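Local coordinates for uncharacterized protein (PDB 4IYK) that is of unknown function but probably binds carbohydrate, and joins a transthyretin-like N-terminal domain to an E-set-like C-terminal domain, at residues G80-F85 / F101-Y106; P105-K110 / V134-I139; T124-A129 / A175-L180. All blocks are in the same frame, centred on the assembly; numbering follows the deposited sequence.

Contact 1 (G80-F85 / F101-Y106). With EDO (1,2-ethanediol), chain I.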
loop_
_atom_site.group_PDB
_atom_site.type_symbol
_atom_site.label_atom_id
_atom_site.label_comp_id
_atom_site.label_asym_id
_atom_site.label_seq_id
_atom_site.Cartn_x
_atom_site.Cartn_y
_atom_site.Cartn_z
ATOM N N GLY A 80 3.527 -7.651 -5.752
ATOM C CA GLY A 80 3.166 -6.394 -5.124
ATOM C C GLY A 80 1.681 -6.159 -5.141
ATOM O O GLY A 80 0.895 -7.106 -5.133
ATOM N N ASN A 81 1.291 -4.894 -5.164
ATOM C CA ASN A 81 -0.118 -4.496 -5.218
ATOM C C ASN A 81 -0.425 -3.763 -6.546
ATOM O O ASN A 81 -1.444 -3.073 -6.673
ATOM C CB ASN A 81 -0.497 -3.656 -3.994
ATOM C CG ASN A 81 0.157 -2.305 -3.885
ATOM O OD1 ASN A 81 0.795 -1.800 -4.839
ATOM N ND2 ASN A 81 -0.107 -1.641 -2.747
ATOM N N PHE A 82 0.465 -3.935 -7.534
ATOM C CA PHE A 82 0.273 -3.391 -8.859
ATOM C C PHE A 82 0.748 -4.421 -9.857
ATOM O O PHE A 82 1.494 -5.338 -9.482
ATOM C CB PHE A 82 0.958 -2.023 -9.046
ATOM C CG PHE A 82 2.439 -1.953 -8.773
ATOM C CD1 PHE A 82 3.364 -2.316 -9.754
ATOM C CD2 PHE A 82 2.916 -1.423 -7.579
ATOM C CE1 PHE A 82 4.734 -2.230 -9.508
ATOM C CE2 PHE A 82 4.288 -1.332 -7.334
ATOM C CZ PHE A 82 5.188 -1.722 -8.305
ATOM N N TYR A 83 0.283 -4.304 -11.114
ATOM C CA TYR A 83 0.643 -5.262 -12.167
ATOM C C TYR A 83 2.163 -5.292 -12.386
ATOM O O TYR A 83 2.800 -4.227 -12.484
ATOM C CB TYR A 83 -0.101 -4.987 -13.493
ATOM C CG TYR A 83 -1.520 -5.515 -13.486
ATOM C CD1 TYR A 83 -2.570 -4.745 -12.986
ATOM C CD2 TYR A 83 -1.807 -6.802 -13.927
ATOM C CE1 TYR A 83 -3.878 -5.223 -12.985
ATOM C CE2 TYR A 83 -3.110 -7.299 -13.909
ATOM C CZ TYR A 83 -4.135 -6.518 -13.396
ATOM O OH TYR A 83 -5.423 -6.992 -13.380
ATOM N N PRO A 84 2.739 -6.522 -12.368
ATOM C CA PRO A 84 4.185 -6.676 -12.563
ATOM C C PRO A 84 4.669 -6.227 -13.940
ATOM O O PRO A 84 3.941 -6.260 -14.932
ATOM C CB PRO A 84 4.390 -8.193 -12.403
ATOM C CG PRO A 84 3.107 -8.790 -12.816
ATOM C CD PRO A 84 2.093 -7.842 -12.226
ATOM N N PHE A 85 5.928 -5.824 -13.975
ATOM C CA PHE A 85 6.649 -5.396 -15.162
ATOM C C PHE A 85 8.126 -5.291 -14.840
ATOM O O PHE A 85 8.537 -5.312 -13.670
ATOM C CB PHE A 85 6.112 -4.049 -15.735
ATOM C CG PHE A 85 6.294 -2.828 -14.855
ATOM C CD1 PHE A 85 5.349 -2.499 -13.890
ATOM C CD2 PHE A 85 7.377 -1.977 -15.034
ATOM C CE1 PHE A 85 5.508 -1.370 -13.089
ATOM C CE2 PHE A 85 7.525 -0.833 -14.242
ATOM C CZ PHE A 85 6.595 -0.545 -13.266
ATOM N N PHE A 101 8.300 5.499 -10.877
ATOM C CA PHE A 101 7.768 4.365 -11.632
ATOM C C PHE A 101 6.248 4.556 -11.746
ATOM O O PHE A 101 5.596 4.879 -10.748
ATOM C CB PHE A 101 8.126 3.027 -10.933
ATOM C CG PHE A 101 9.603 2.735 -10.817
ATOM C CD1 PHE A 101 10.275 2.053 -11.825
ATOM C CD2 PHE A 101 10.310 3.081 -9.670
ATOM C CE1 PHE A 101 11.640 1.761 -11.704
ATOM C CE2 PHE A 101 11.678 2.793 -9.549
ATOM C CZ PHE A 101 12.333 2.132 -10.564
ATOM N N LYS A 102 5.703 4.363 -12.943
ATOM C CA LYS A 102 4.274 4.457 -13.296
ATOM C C LYS A 102 3.681 3.044 -13.325
ATOM O O LYS A 102 4.190 2.173 -14.026
ATOM C CB LYS A 102 4.079 5.162 -14.654
ATOM C CG LYS A 102 4.850 6.479 -14.804
ATOM C CD LYS A 102 4.068 7.699 -14.360
ATOM C CE LYS A 102 4.725 8.990 -14.815
ATOM N NZ LYS A 102 4.609 9.210 -16.288
ATOM N N VAL A 103 2.638 2.802 -12.528
ATOM C CA VAL A 103 2.090 1.453 -12.342
ATOM C C VAL A 103 0.556 1.429 -12.465
ATOM O O VAL A 103 -0.099 2.476 -12.442
ATOM C CB VAL A 103 2.550 0.896 -10.945
ATOM C CG1 VAL A 103 4.050 1.090 -10.713
ATOM C CG2 VAL A 103 1.746 1.493 -9.779
ATOM N N ILE A 104 0.002 0.222 -12.574
ATOM C CA ILE A 104 -1.440 -0.021 -12.603
ATOM C C ILE A 104 -1.751 -0.750 -11.311
ATOM O O ILE A 104 -1.447 -1.952 -11.238
ATOM C CB ILE A 104 -1.937 -0.822 -13.864
ATOM C CG1 ILE A 104 -1.643 -0.069 -15.176
ATOM C CG2 ILE A 104 -3.444 -1.188 -13.738
ATOM C CD1 ILE A 104 -1.715 -0.965 -16.461
ATOM N N PRO A 105 -2.310 -0.059 -10.268
ATOM C CA PRO A 105 -2.666 -0.781 -9.031
ATOM C C PRO A 105 -3.790 -1.766 -9.314
ATOM O O PRO A 105 -4.553 -1.543 -10.264
ATOM C CB PRO A 105 -3.129 0.332 -8.081
ATOM C CG PRO A 105 -3.602 1.424 -8.960
ATOM C CD PRO A 105 -2.778 1.346 -10.235
ATOM N N TYR A 106 -3.907 -2.846 -8.532
ATOM C CA TYR A 106 -5.020 -3.772 -8.764
ATOM C C TYR A 106 -6.337 -3.094 -8.413
ATOM O O TYR A 106 -7.328 -3.243 -9.116
ATOM C CB TYR A 106 -4.828 -5.066 -7.945
ATOM C CG TYR A 106 -3.558 -5.812 -8.293
ATOM C CD1 TYR A 106 -3.254 -6.131 -9.618
ATOM C CD2 TYR A 106 -2.667 -6.214 -7.302
ATOM C CE1 TYR A 106 -2.082 -6.802 -9.949
ATOM C CE2 TYR A 106 -1.489 -6.889 -7.620
ATOM C CZ TYR A 106 -1.202 -7.180 -8.950
ATOM O OH TYR A 106 -0.047 -7.842 -9.288
HETATM C C1 EDO I . 7.079 2.085 -16.539
HETATM O O1 EDO I . 5.664 1.908 -16.485
HETATM C C2 EDO I . 7.568 2.903 -15.309
HETATM O O2 EDO I . 8.968 2.992 -15.354
HETATM O O HOH W 1 1.835 -1.866 -13.268
#
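K102 meets F85 through its backbone: K102 O lies 3.7 Å from F85 CZ. The same carbonyl accepts a hydrogen bond from O1 of a 1,2-ethanediol, probably from the crystallisation liquor, and that O1 sits over one face of the F85 ring. V103 lies over the F82 ring with CB and both methyls. Its CG1 stands 3.6 Å from the ring centroid in a CH-pi contact, and also meets the edge of F85 at CE1. The F82 ring turns this face to V103 because chi1 of 56° places CG between the backbone N and the carbonyl carbon. At I104, O accepts a nearly straight bond from Y83 N (2.9 Å), CG2 packs on Y83 CD1 (3.7 Å), and a water links I104 N to Y83 O. P105 CA faces N81 O in a CA-H...O contact. Y106 N donates to that oxygen over 3.1 Å, while N216 ND2 also reaches it. The Y106 ring lies with one face over F82 CA and drives its CD1-CE1 edge into the face of Y83, a T-shaped pair with planes at 71°. Replacing Y106 by an alanine would probably strip the Y83 face of this partner and open a gap beside the N81-F82 backbone. With the single F82-P105 beta bridge, these bonds hold loop 80-85 against the linker between transthyretin-like and E-set-like domains, a domain junction.

Contact 2 (P105-K110 / V134-I139)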
loop_
_atom_site.group_PDB
_atom_site.type_symbol
_atom_site.label_atom_id
_atom_site.label_comp_id
_atom_site.label_asym_id
_atom_site.label_seq_id
_atom_site.Cartn_x
_atom_site.Cartn_y
_atom_site.Cartn_z
ATOM N N PRO A 105 -2.310 -0.059 -10.268
ATOM C CA PRO A 105 -2.666 -0.781 -9.031
ATOM C C PRO A 105 -3.790 -1.766 -9.314
ATOM O O PRO A 105 -4.553 -1.543 -10.264
ATOM C CB PRO A 105 -3.129 0.332 -8.081
ATOM C CG PRO A 105 -3.602 1.424 -8.960
ATOM C CD PRO A 105 -2.778 1.346 -10.235
ATOM N N TYR A 106 -3.907 -2.846 -8.532
ATOM C CA TYR A 106 -5.020 -3.772 -8.764
ATOM C C TYR A 106 -6.337 -3.094 -8.413
ATOM O O TYR A 106 -7.328 -3.243 -9.116
ATOM C CB TYR A 106 -4.828 -5.066 -7.945
ATOM C CG TYR A 106 -3.558 -5.812 -8.293
ATOM C CD1 TYR A 106 -3.254 -6.131 -9.618
ATOM C CD2 TYR A 106 -2.667 -6.214 -7.302
ATOM C CE1 TYR A 106 -2.082 -6.802 -9.949
ATOM C CE2 TYR A 106 -1.489 -6.889 -7.620
ATOM C CZ TYR A 106 -1.202 -7.180 -8.950
ATOM O OH TYR A 106 -0.047 -7.842 -9.288
ATOM N N ILE A 107 -6.325 -2.306 -7.336
ATOM C CA ILE A 107 -7.479 -1.579 -6.825
ATOM C C ILE A 107 -7.082 -0.148 -6.448
ATOM O O ILE A 107 -6.039 0.056 -5.823
ATOM C CB ILE A 107 -8.068 -2.331 -5.573
ATOM C CG1 ILE A 107 -8.645 -3.720 -5.961
ATOM C CG2 ILE A 107 -9.110 -1.462 -4.805
ATOM C CD1 ILE A 107 -9.064 -4.564 -4.801
ATOM N N ARG A 108 -7.980 0.820 -6.738
ATOM C CA ARG A 108 -7.853 2.208 -6.288
ATOM C C ARG A 108 -8.917 2.458 -5.224
ATOM O O ARG A 108 -10.079 2.140 -5.462
ATOM C CB ARG A 108 -8.042 3.187 -7.464
ATOM C CG ARG A 108 -6.926 3.195 -8.472
ATOM C CD ARG A 108 -7.197 4.170 -9.625
ATOM N NE ARG A 108 -6.113 4.056 -10.598
ATOM C CZ ARG A 108 -6.152 3.364 -11.725
ATOM N NH1 ARG A 108 -7.288 2.812 -12.137
ATOM N NH2 ARG A 108 -5.070 3.275 -12.490
ATOM N N VAL A 109 -8.547 3.002 -4.050
ATOM C CA VAL A 109 -9.559 3.333 -3.038
ATOM C C VAL A 109 -10.062 4.735 -3.362
ATOM O O VAL A 109 -9.259 5.665 -3.445
ATOM C CB VAL A 109 -9.078 3.205 -1.582
ATOM C CG1 VAL A 109 -10.196 3.570 -0.619
ATOM C CG2 VAL A 109 -8.568 1.799 -1.294
ATOM N N LYS A 110 -11.372 4.881 -3.566
ATOM C CA LYS A 110 -11.939 6.172 -3.943
ATOM C C LYS A 110 -12.737 6.825 -2.824
ATOM O O LYS A 110 -13.433 6.150 -2.056
ATOM C CB LYS A 110 -12.825 6.049 -5.196
ATOM C CG LYS A 110 -12.136 5.406 -6.413
ATOM C CD LYS A 110 -10.837 6.115 -6.863
ATOM C CE LYS A 110 -11.042 7.414 -7.616
ATOM N NZ LYS A 110 -9.743 8.042 -7.978
ATOM N N VAL A 134 -10.010 -7.750 -12.440
ATOM C CA VAL A 134 -9.765 -7.683 -10.998
ATOM C C VAL A 134 -11.044 -7.840 -10.185
ATOM O O VAL A 134 -12.021 -7.135 -10.433
ATOM C CB VAL A 134 -9.031 -6.378 -10.556
ATOM C CG1 VAL A 134 -8.734 -6.399 -9.064
ATOM C CG2 VAL A 134 -7.750 -6.162 -11.351
ATOM N N LYS A 135 -10.988 -8.726 -9.172
ATOM C CA LYS A 135 -12.055 -8.971 -8.203
ATOM C C LYS A 135 -11.584 -8.598 -6.782
ATOM O O LYS A 135 -10.384 -8.417 -6.537
ATOM C CB LYS A 135 -12.542 -10.428 -8.263
ATOM C CG LYS A 135 -13.162 -10.794 -9.618
ATOM C CD LYS A 135 -13.913 -12.131 -9.565
ATOM C CE LYS A 135 -15.391 -11.932 -9.321
ATOM N NZ LYS A 135 -16.162 -13.190 -9.533
ATOM N N LEU A 136 -12.541 -8.457 -5.855
ATOM C CA LEU A 136 -12.281 -8.072 -4.472
ATOM C C LEU A 136 -12.306 -9.283 -3.544
ATOM O O LEU A 136 -13.296 -10.006 -3.511
ATOM C CB LEU A 136 -13.327 -7.041 -4.027
ATOM C CG LEU A 136 -13.211 -6.492 -2.590
ATOM C CD1 LEU A 136 -11.961 -5.630 -2.416
ATOM C CD2 LEU A 136 -14.434 -5.683 -2.246
ATOM N N LYS A 137 -11.232 -9.473 -2.768
ATOM C CA LYS A 137 -11.086 -10.581 -1.819
ATOM C C LYS A 137 -11.334 -10.102 -0.375
ATOM O O LYS A 137 -12.067 -10.759 0.364
ATOM C CB LYS A 137 -9.684 -11.203 -1.958
ATOM C CG LYS A 137 -9.526 -12.574 -1.317
ATOM C CD LYS A 137 -8.093 -13.072 -1.462
ATOM C CE LYS A 137 -7.827 -14.353 -0.699
ATOM N NZ LYS A 137 -6.380 -14.693 -0.663
ATOM N N GLU A 138 -10.724 -8.976 0.029
ATOM C CA GLU A 138 -10.863 -8.437 1.389
ATOM C C GLU A 138 -10.876 -6.907 1.458
ATOM O O GLU A 138 -10.244 -6.240 0.636
ATOM C CB GLU A 138 -9.701 -8.913 2.291
ATOM C CG GLU A 138 -9.589 -10.414 2.547
ATOM C CD GLU A 138 -8.383 -10.861 3.352
ATOM O OE1 GLU A 138 -7.831 -10.035 4.114
ATOM O OE2 GLU A 138 -7.983 -12.039 3.218
ATOM N N ILE A 139 -11.524 -6.365 2.515
ATOM C CA ILE A 139 -11.493 -4.937 2.875
ATOM C C ILE A 139 -11.217 -4.873 4.387
ATOM O O ILE A 139 -11.685 -5.734 5.158
ATOM C CB ILE A 139 -12.707 -4.058 2.432
ATOM C CG1 ILE A 139 -14.052 -4.595 2.978
ATOM C CG2 ILE A 139 -12.718 -3.858 0.902
ATOM C CD1 ILE A 139 -15.231 -3.582 2.991
#
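V134 and Y106 meet side chain to backbone: the isopropyl group of V134 sits against the Y106 carbonyl, with CG1 3.5 Å and CG2 3.7 Å from Y106 O. Apolar contacts do the rest. With chi1 at -177°, V134 CG1 lies opposite its own backbone N, a position from which it meets both Y106 CB, at 4.3 Å, and I107 CG1, at 4.1 Å. The I107 chain is extended beyond CG1 (chi2 173°) and carries its end methyl across to the other strand, where CD1 lies 3.9 Å from L136 CD1. I107 and L136 approach at about a right angle and touch through their end methyls; I107 and V134 pass at a slant. No hydrogen bond joins the two segments. That is what a beta sandwich predicts for strands of different sheets: 107-117 belongs to a three-stranded antiparallel sheet, 135-144 to a second antiparallel sheet packed on it, an arrangement consistent with the immunoglobulin-like E-set fold. A203 and A205 of strand 196-206 also touch I107, and L127 packs on both I107 and L136 between the layers. Polar bonds run to residues outside the two segments. R108 NE forms a salt bridge across the domain junction to D23 and NH1 one to E128 of the neighbouring strand, with which its backbone also pairs; I107 N donates to N216 OD1. K135 is bonded through its backbone to D206, and farther along the same strand K137 and E138 form a classic beta bulge against strand 196-206.

Contact 3 (T124-A129 / A175-L180)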
loop_
_atom_site.group_PDB
_atom_site.type_symbol
_atom_site.label_atom_id
_atom_site.label_comp_id
_atom_site.label_asym_id
_atom_site.label_seq_id
_atom_site.Cartn_x
_atom_site.Cartn_y
_atom_site.Cartn_z
ATOM N N THR A 124 -15.574 5.069 5.278
ATOM C CA THR A 124 -16.475 5.007 4.122
ATOM C C THR A 124 -15.627 5.244 2.892
ATOM O O THR A 124 -14.675 6.036 2.930
ATOM C CB THR A 124 -17.675 5.965 4.227
ATOM O OG1 THR A 124 -17.204 7.301 4.381
ATOM C CG2 THR A 124 -18.629 5.591 5.355
ATOM N N PHE A 125 -15.928 4.504 1.818
ATOM C CA PHE A 125 -15.131 4.527 0.600
ATOM C C PHE A 125 -15.782 3.724 -0.523
ATOM O O PHE A 125 -16.707 2.938 -0.309
ATOM C CB PHE A 125 -13.690 3.957 0.872
ATOM C CG PHE A 125 -13.646 2.542 1.416
ATOM C CD1 PHE A 125 -13.838 2.290 2.773
ATOM C CD2 PHE A 125 -13.425 1.458 0.570
ATOM C CE1 PHE A 125 -13.812 0.979 3.270
ATOM C CE2 PHE A 125 -13.376 0.150 1.078
ATOM C CZ PHE A 125 -13.560 -0.077 2.421
ATOM N N SER A 126 -15.253 3.925 -1.721
ATOM C CA SER A 126 -15.580 3.222 -2.945
ATOM C C SER A 126 -14.306 2.601 -3.474
ATOM O O SER A 126 -13.213 2.966 -3.036
ATOM C CB SER A 126 -16.193 4.183 -3.969
ATOM O OG SER A 126 -17.565 4.378 -3.674
ATOM N N LEU A 127 -14.436 1.702 -4.447
ATOM C CA LEU A 127 -13.305 1.010 -5.054
ATOM C C LEU A 127 -13.420 1.021 -6.553
ATOM O O LEU A 127 -14.521 0.986 -7.108
ATOM C CB LEU A 127 -13.177 -0.446 -4.560
ATOM C CG LEU A 127 -12.999 -0.660 -3.047
ATOM C CD1 LEU A 127 -13.078 -2.129 -2.704
ATOM C CD2 LEU A 127 -11.696 -0.098 -2.540
ATOM N N GLU A 128 -12.263 1.041 -7.201
ATOM C CA GLU A 128 -12.134 1.028 -8.640
ATOM C C GLU A 128 -11.109 -0.042 -9.004
ATOM O O GLU A 128 -10.050 -0.113 -8.395
ATOM C CB GLU A 128 -11.720 2.432 -9.079
ATOM C CG GLU A 128 -11.584 2.671 -10.558
ATOM C CD GLU A 128 -11.108 4.091 -10.802
ATOM O OE1 GLU A 128 -11.785 5.035 -10.333
ATOM O OE2 GLU A 128 -10.015 4.255 -11.394
ATOM N N ALA A 129 -11.439 -0.896 -9.965
ATOM C CA ALA A 129 -10.523 -1.943 -10.410
ATOM C C ALA A 129 -9.484 -1.360 -11.381
ATOM O O ALA A 129 -9.845 -0.538 -12.230
ATOM C CB ALA A 129 -11.302 -3.064 -11.081
ATOM N N ALA A 175 -19.668 2.435 -8.041
ATOM C CA ALA A 175 -20.824 3.066 -7.419
ATOM C C ALA A 175 -21.062 2.570 -5.974
ATOM O O ALA A 175 -21.638 3.310 -5.177
ATOM C CB ALA A 175 -22.053 2.808 -8.270
ATOM N N ASP A 176 -20.631 1.333 -5.645
ATOM C CA ASP A 176 -20.824 0.710 -4.329
ATOM C C ASP A 176 -20.090 1.441 -3.200
ATOM O O ASP A 176 -18.919 1.810 -3.338
ATOM C CB ASP A 176 -20.390 -0.768 -4.347
ATOM C CG ASP A 176 -21.236 -1.667 -5.241
ATOM O OD1 ASP A 176 -22.285 -1.197 -5.741
ATOM O OD2 ASP A 176 -20.846 -2.835 -5.441
ATOM N N ILE A 177 -20.800 1.653 -2.084
ATOM C CA ILE A 177 -20.235 2.299 -0.903
ATOM C C ILE A 177 -19.981 1.236 0.154
ATOM O O ILE A 177 -20.897 0.502 0.550
ATOM C CB ILE A 177 -21.094 3.472 -0.345
ATOM C CG1 ILE A 177 -21.613 4.446 -1.456
ATOM C CG2 ILE A 177 -20.360 4.204 0.802
ATOM C CD1 ILE A 177 -20.557 5.387 -2.139
ATOM N N TYR A 178 -18.725 1.159 0.604
ATOM C CA TYR A 178 -18.316 0.232 1.653
ATOM C C TYR A 178 -18.180 0.978 2.968
ATOM O O TYR A 178 -17.785 2.138 2.971
ATOM C CB TYR A 178 -17.001 -0.468 1.280
ATOM C CG TYR A 178 -17.110 -1.398 0.091
ATOM C CD1 TYR A 178 -17.470 -2.733 0.257
ATOM C CD2 TYR A 178 -16.808 -0.960 -1.194
ATOM C CE1 TYR A 178 -17.541 -3.605 -0.828
ATOM C CE2 TYR A 178 -16.884 -1.820 -2.289
ATOM C CZ TYR A 178 -17.247 -3.144 -2.099
ATOM O OH TYR A 178 -17.324 -4.008 -3.160
ATOM N N THR A 179 -18.543 0.323 4.080
ATOM C CA THR A 179 -18.409 0.875 5.441
ATOM C C THR A 179 -17.709 -0.138 6.333
ATOM O O THR A 179 -18.084 -1.312 6.343
ATOM C CB THR A 179 -19.801 1.263 6.013
ATOM O OG1 THR A 179 -20.411 2.224 5.140
ATOM C CG2 THR A 179 -19.719 1.853 7.423
ATOM N N LEU A 180 -16.684 0.316 7.082
ATOM C CA LEU A 180 -15.962 -0.466 8.094
ATOM C C LEU A 180 -15.985 0.329 9.395
ATOM O O LEU A 180 -16.048 1.554 9.363
ATOM C CB LEU A 180 -14.526 -0.856 7.671
ATOM C CG LEU A 180 -14.436 -1.745 6.408
ATOM C CD1 LEU A 180 -13.047 -1.718 5.836
ATOM C CD2 LEU A 180 -14.918 -3.198 6.674
HETATM O O HOH W 2 -17.100 0.528 -4.817
#
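F125 and Y178 form an antiparallel hydrogen-bonded pair: Y178 N donates to F125 O over 2.8 Å with an almost straight N-H...O angle of 173°, and F125 N returns a longer bond of 3.2 Å to Y178 O. Their side chains share a face of the sheet. F125 has CG between its backbone N and carbonyl carbon (chi1 58°), which lays the ring under Y178 CB, 3.8 Å from the ring centroid in a CH-pi contact; the two rings, nearly parallel, are slid so far apart that they barely overlap. L180 CD1 meets the F125 ring at its edge, 3.8 Å from CE1, and L127 CD1 approaches Y178 CE2. Strand 120-129 is the middle of a three-stranded antiparallel sheet here, with 178-183 on one flank and 107-117 on the other, part of a sandwich consistent with the E-set fold. Past Y178 toward the start of the segment, a side-chain donor takes over: S126 OG donates to D176 O at 2.9 Å, coming from above the carbonyl plane, and a water links L127 N to the same oxygen. F125 is flanked by V109 of its own sheet and met by I201 of the facing sheet, from which L136 and I139 also back Y178.

How the contacts relate
Contacts 2 and 3 belong to one sandwich and contact 1 to the junction leading into it. Contact 2 is mostly buried and has no hydrogen bond across it, as fits strands of two facing sheets; methyls and one carbonyl dominate it. Contact 3 runs within one of those sheets, so backbone bonds dominate, and it is partly buried, with exposed I177 and T179 at its outer side. Contact 1 is partly buried and mixes aromatic rings with one bridge, K102 being the exposed member. Contacts 1 and 2 share P105 and Y106, and Y83 touches V134. Strands 107-117 and 120-129 are neighbours, probably also hydrogen-bonded from K110 N to S126 O, so contacts 2 and 3 share a sheet. Contacts 1 and 3 do not touch.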